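Local coordinates for Protease/Reverse transcriptase/ribonuclease H (Eastern chimpanzee simian foamy virus, PDB 7KSF), which combines an aspartic protease with a reverse transcriptase and RNase H, and probably copies foamy-virus RNA into DNA and cleaves viral polyproteins, at residues Q161-I166 against T196-V201. The protein carries 1 engineered substitution. Numbering follows the deposited sequence.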
ATOM      1  N   GLN A 161       7.018  17.645 -27.095  1.00 92.69           N
ATOM      2  CA  GLN A 161       8.090  16.671 -26.961  1.00 93.21           C
ATOM      3  C   GLN A 161       7.964  15.606 -28.039  1.00 88.29           C
ATOM      4  O   GLN A 161       6.864  15.127 -28.331  1.00 90.12           O
ATOM      5  CB  GLN A 161       8.057  16.021 -25.579  1.00 97.74           C
ATOM      6  CG  GLN A 161       8.534  16.925 -24.459  1.00 97.95           C
ATOM      7  CD  GLN A 161      10.039  17.115 -24.473  1.00114.40           C
ATOM      8  OE1 GLN A 161      10.783  16.234 -24.911  1.00108.56           O
ATOM      9  NE2 GLN A 161      10.493  18.268 -23.999  1.00121.38           N
ATOM     10  N   LYS A 162       9.092  15.251 -28.639  1.00 90.80           N
ATOM     11  CA  LYS A 162       9.108  14.150 -29.586  1.00 98.78           C
ATOM     12  C   LYS A 162       8.925  12.830 -28.850  1.00117.75           C
ATOM     13  O   LYS A 162       9.457  12.634 -27.754  1.00116.12           O
ATOM     14  CB  LYS A 162      10.417  14.149 -30.374  1.00107.69           C
ATOM     15  CG  LYS A 162      10.573  15.329 -31.319  1.00101.46           C
ATOM     16  CD  LYS A 162      11.837  15.184 -32.147  1.00 95.16           C
ATOM     17  CE  LYS A 162      11.904  16.216 -33.254  1.00 95.74           C
ATOM     18  NZ  LYS A 162      13.082  15.960 -34.121  1.00 96.26           N
ATOM     19  N   GLN A 163       8.158  11.927 -29.455  1.00121.17           N
ATOM     20  CA  GLN A 163       7.839  10.634 -28.855  1.00 91.47           C
ATOM     21  C   GLN A 163       8.800   9.582 -29.393  1.00 89.33           C
ATOM     22  O   GLN A 163       8.779   9.259 -30.586  1.00 89.48           O
ATOM     23  CB  GLN A 163       6.391  10.248 -29.145  1.00 87.56           C
ATOM     24  CG  GLN A 163       6.027   8.866 -28.647  1.00 85.90           C
ATOM     25  CD  GLN A 163       6.226   8.724 -27.154  1.00 88.79           C
ATOM     26  OE1 GLN A 163       5.806   9.582 -26.377  1.00100.48           O
ATOM     27  NE2 GLN A 163       6.875   7.640 -26.743  1.00 86.63           N
ATOM     28  N   TYR A 164       9.637   9.047 -28.514  1.00 88.87           N
ATOM     29  CA  TYR A 164      10.570   7.998 -28.890  1.00 88.16           C
ATOM     30  C   TYR A 164       9.867   6.642 -28.919  1.00 92.09           C
ATOM     31  O   TYR A 164       8.880   6.432 -28.207  1.00 90.00           O
ATOM     32  CB  TYR A 164      11.740   7.951 -27.912  1.00 93.16           C
ATOM     33  CG  TYR A 164      12.691   9.121 -28.032  1.00 99.06           C
ATOM     34  CD1 TYR A 164      13.447   9.543 -26.947  1.00 93.92           C
ATOM     35  CD2 TYR A 164      12.837   9.800 -29.235  1.00 98.02           C
ATOM     36  CE1 TYR A 164      14.319  10.608 -27.056  1.00 98.29           C
ATOM     37  CE2 TYR A 164      13.706  10.868 -29.353  1.00 98.36           C
ATOM     38  CZ  TYR A 164      14.443  11.267 -28.261  1.00109.77           C
ATOM     39  OH  TYR A 164      15.312  12.329 -28.372  1.00127.87           O
ATOM     40  N   PRO A 165      10.342   5.714 -29.748  1.00 87.14           N
ATOM     41  CA  PRO A 165       9.746   4.372 -29.773  1.00 84.07           C
ATOM     42  C   PRO A 165       9.818   3.834 -28.350  1.00 88.15           C
ATOM     43  O   PRO A 165      10.703   4.198 -27.571  1.00100.07           O
ATOM     44  CB  PRO A 165      10.545   3.646 -30.861  1.00 83.52           C
ATOM     45  CG  PRO A 165      11.080   4.737 -31.726  1.00 86.15           C
ATOM     46  CD  PRO A 165      11.356   5.886 -30.804  1.00 85.28           C
ATOM     47  N   ILE A 166       8.872   2.957 -28.020  1.00 88.28           N
ATOM     48  CA  ILE A 166       8.760   2.429 -26.664  1.00 81.91           C
ATOM     49  C   ILE A 166       8.871   0.917 -26.802  1.00 84.20           C
ATOM     50  O   ILE A 166       9.066   0.393 -27.907  1.00 94.78           O
ATOM     51  CB  ILE A 166       7.479   2.813 -25.906  1.00 80.39           C
ATOM     52  CG1 ILE A 166       6.250   2.241 -26.615  1.00 79.59           C
ATOM     53  CG2 ILE A 166       7.373   4.325 -25.785  1.00 89.71           C
ATOM     54  CD1 ILE A 166       4.958   2.486 -25.875  1.00 83.76           C
ATOM     55  N   THR A 196       3.275  15.059 -25.324  1.00 81.27           N
ATOM     56  CA  THR A 196       3.836  14.580 -24.075  1.00 79.43           C
ATOM     57  C   THR A 196       4.428  13.187 -24.252  1.00 81.78           C
ATOM     58  O   THR A 196       3.800  12.325 -24.877  1.00 88.99           O
ATOM     59  CB  THR A 196       2.756  14.549 -22.977  1.00 76.78           C
ATOM     60  OG1 THR A 196       2.448  15.886 -22.565  1.00 76.79           O
ATOM     61  CG2 THR A 196       3.224  13.750 -21.770  1.00 76.81           C
ATOM     62  N   PRO A 197       5.627  12.937 -23.730  1.00 78.28           N
ATOM     63  CA  PRO A 197       6.194  11.590 -23.822  1.00 78.16           C
ATOM     64  C   PRO A 197       5.393  10.604 -22.989  1.00 81.92           C
ATOM     65  O   PRO A 197       4.846  10.943 -21.937  1.00 77.88           O
ATOM     66  CB  PRO A 197       7.615  11.757 -23.264  1.00 78.18           C
ATOM     67  CG  PRO A 197       7.880  13.225 -23.296  1.00 79.05           C
ATOM     68  CD  PRO A 197       6.552  13.877 -23.080  1.00 82.13           C
ATOM     69  N   VAL A 198       5.331   9.369 -23.481  1.00 83.21           N
ATOM     70  CA  VAL A 198       4.628   8.281 -22.813  1.00 80.32           C
ATOM     71  C   VAL A 198       5.629   7.173 -22.515  1.00 77.82           C
ATOM     72  O   VAL A 198       6.494   6.866 -23.342  1.00 78.10           O
ATOM     73  CB  VAL A 198       3.445   7.760 -23.661  1.00 77.64           C
ATOM     74  CG1 VAL A 198       3.929   7.228 -25.001  1.00 78.43           C
ATOM     75  CG2 VAL A 198       2.668   6.696 -22.903  1.00 76.88           C
ATOM     76  N   TYR A 199       5.526   6.593 -21.319  1.00 78.41           N
ATOM     77  CA  TYR A 199       6.435   5.552 -20.869  1.00 79.78           C
ATOM     78  C   TYR A 199       5.654   4.350 -20.363  1.00 80.97           C
ATOM     79  O   TYR A 199       4.594   4.511 -19.744  1.00 79.41           O
ATOM     80  CB  TYR A 199       7.348   6.066 -19.751  1.00 86.26           C
ATOM     81  CG  TYR A 199       8.302   7.147 -20.183  1.00 84.54           C
ATOM     82  CD1 TYR A 199       9.538   6.829 -20.725  1.00 84.51           C
ATOM     83  CD2 TYR A 199       7.972   8.488 -20.047  1.00 77.25           C
ATOM     84  CE1 TYR A 199      10.419   7.815 -21.120  1.00 95.16           C
ATOM     85  CE2 TYR A 199       8.845   9.482 -20.440  1.00 84.63           C
ATOM     86  CZ  TYR A 199      10.068   9.141 -20.977  1.00 88.94           C
ATOM     87  OH  TYR A 199      10.946  10.125 -21.373  1.00 94.52           O
ATOM     88  N   PRO A 200       6.142   3.134 -20.607  1.00 78.95           N
ATOM     89  CA  PRO A 200       5.479   1.949 -20.056  1.00 80.32           C
ATOM     90  C   PRO A 200       6.204   1.366 -18.853  1.00 81.31           C
ATOM     91  O   PRO A 200       7.437   1.302 -18.835  1.00 81.07           O
ATOM     92  CB  PRO A 200       5.492   0.972 -21.240  1.00 91.13           C
ATOM     93  CG  PRO A 200       6.674   1.425 -22.102  1.00 81.12           C
ATOM     94  CD  PRO A 200       7.158   2.768 -21.605  1.00 78.72           C
ATOM     95  N   VAL A 201       5.452   0.936 -17.845  1.00 82.20           N
ATOM     96  CA  VAL A 201       6.032   0.283 -16.672  1.00 83.29           C
ATOM     97  C   VAL A 201       5.276  -1.014 -16.412  1.00 96.98           C
ATOM     98  O   VAL A 201       4.062  -1.081 -16.650  1.00 97.68           O
ATOM     99  CB  VAL A 201       6.013   1.208 -15.445  1.00 83.26           C
ATOM    100  CG1 VAL A 201       6.956   2.381 -15.652  1.00 96.59           C
ATOM    101  CG2 VAL A 201       4.601   1.700 -15.164  1.00 84.01           C
TER
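Q161-I166, an irregular extended loop, runs alongside T196-P200 in nearly the same direction, 17° apart end to end, with Q163 beside P197 (CA to CA 5.4 Å) and the chains farther apart at I166 and Y199. The gap is bridged by the side chain of Q163. Its CG stands anti to the backbone N (chi1 175°) and the chain bends at chi2, which carries the amide across to V198. There OE1 of Q163 accepts a hydrogen bond from the backbone N of V198 at 2.9 Å, on a lone pair in the carbonyl plane, with an N-H...O angle of 145°. The other end of the same amide turns back on its own loop: NE2 of Q163 donates to O of Y164 at 2.8 Å, that oxygen lying somewhat out of the amide plane. Held by both ends, the amide is restrained in its rotation, and CG1 of V198 packs against it. Upstream, CB and CG of Q161 lie against the P197 ring, with CB of Q161 3.6 Å from CG of P197. Downstream, CB of I166 meets CG of P200 at 4.1 Å, while CG2 of I166 approaches O of V198. Q161 also forms a backbone hydrogen bond with N195. On the strand's side, Y199 and V201 pair with V211 and R209, and V198 packs on M210 and L212. The arrangement is a loop strapped by one glutamine amide to the first strand of the antiparallel hairpin 198-202/208-212, a feature consistent with the fingers of a retroviral reverse transcriptase.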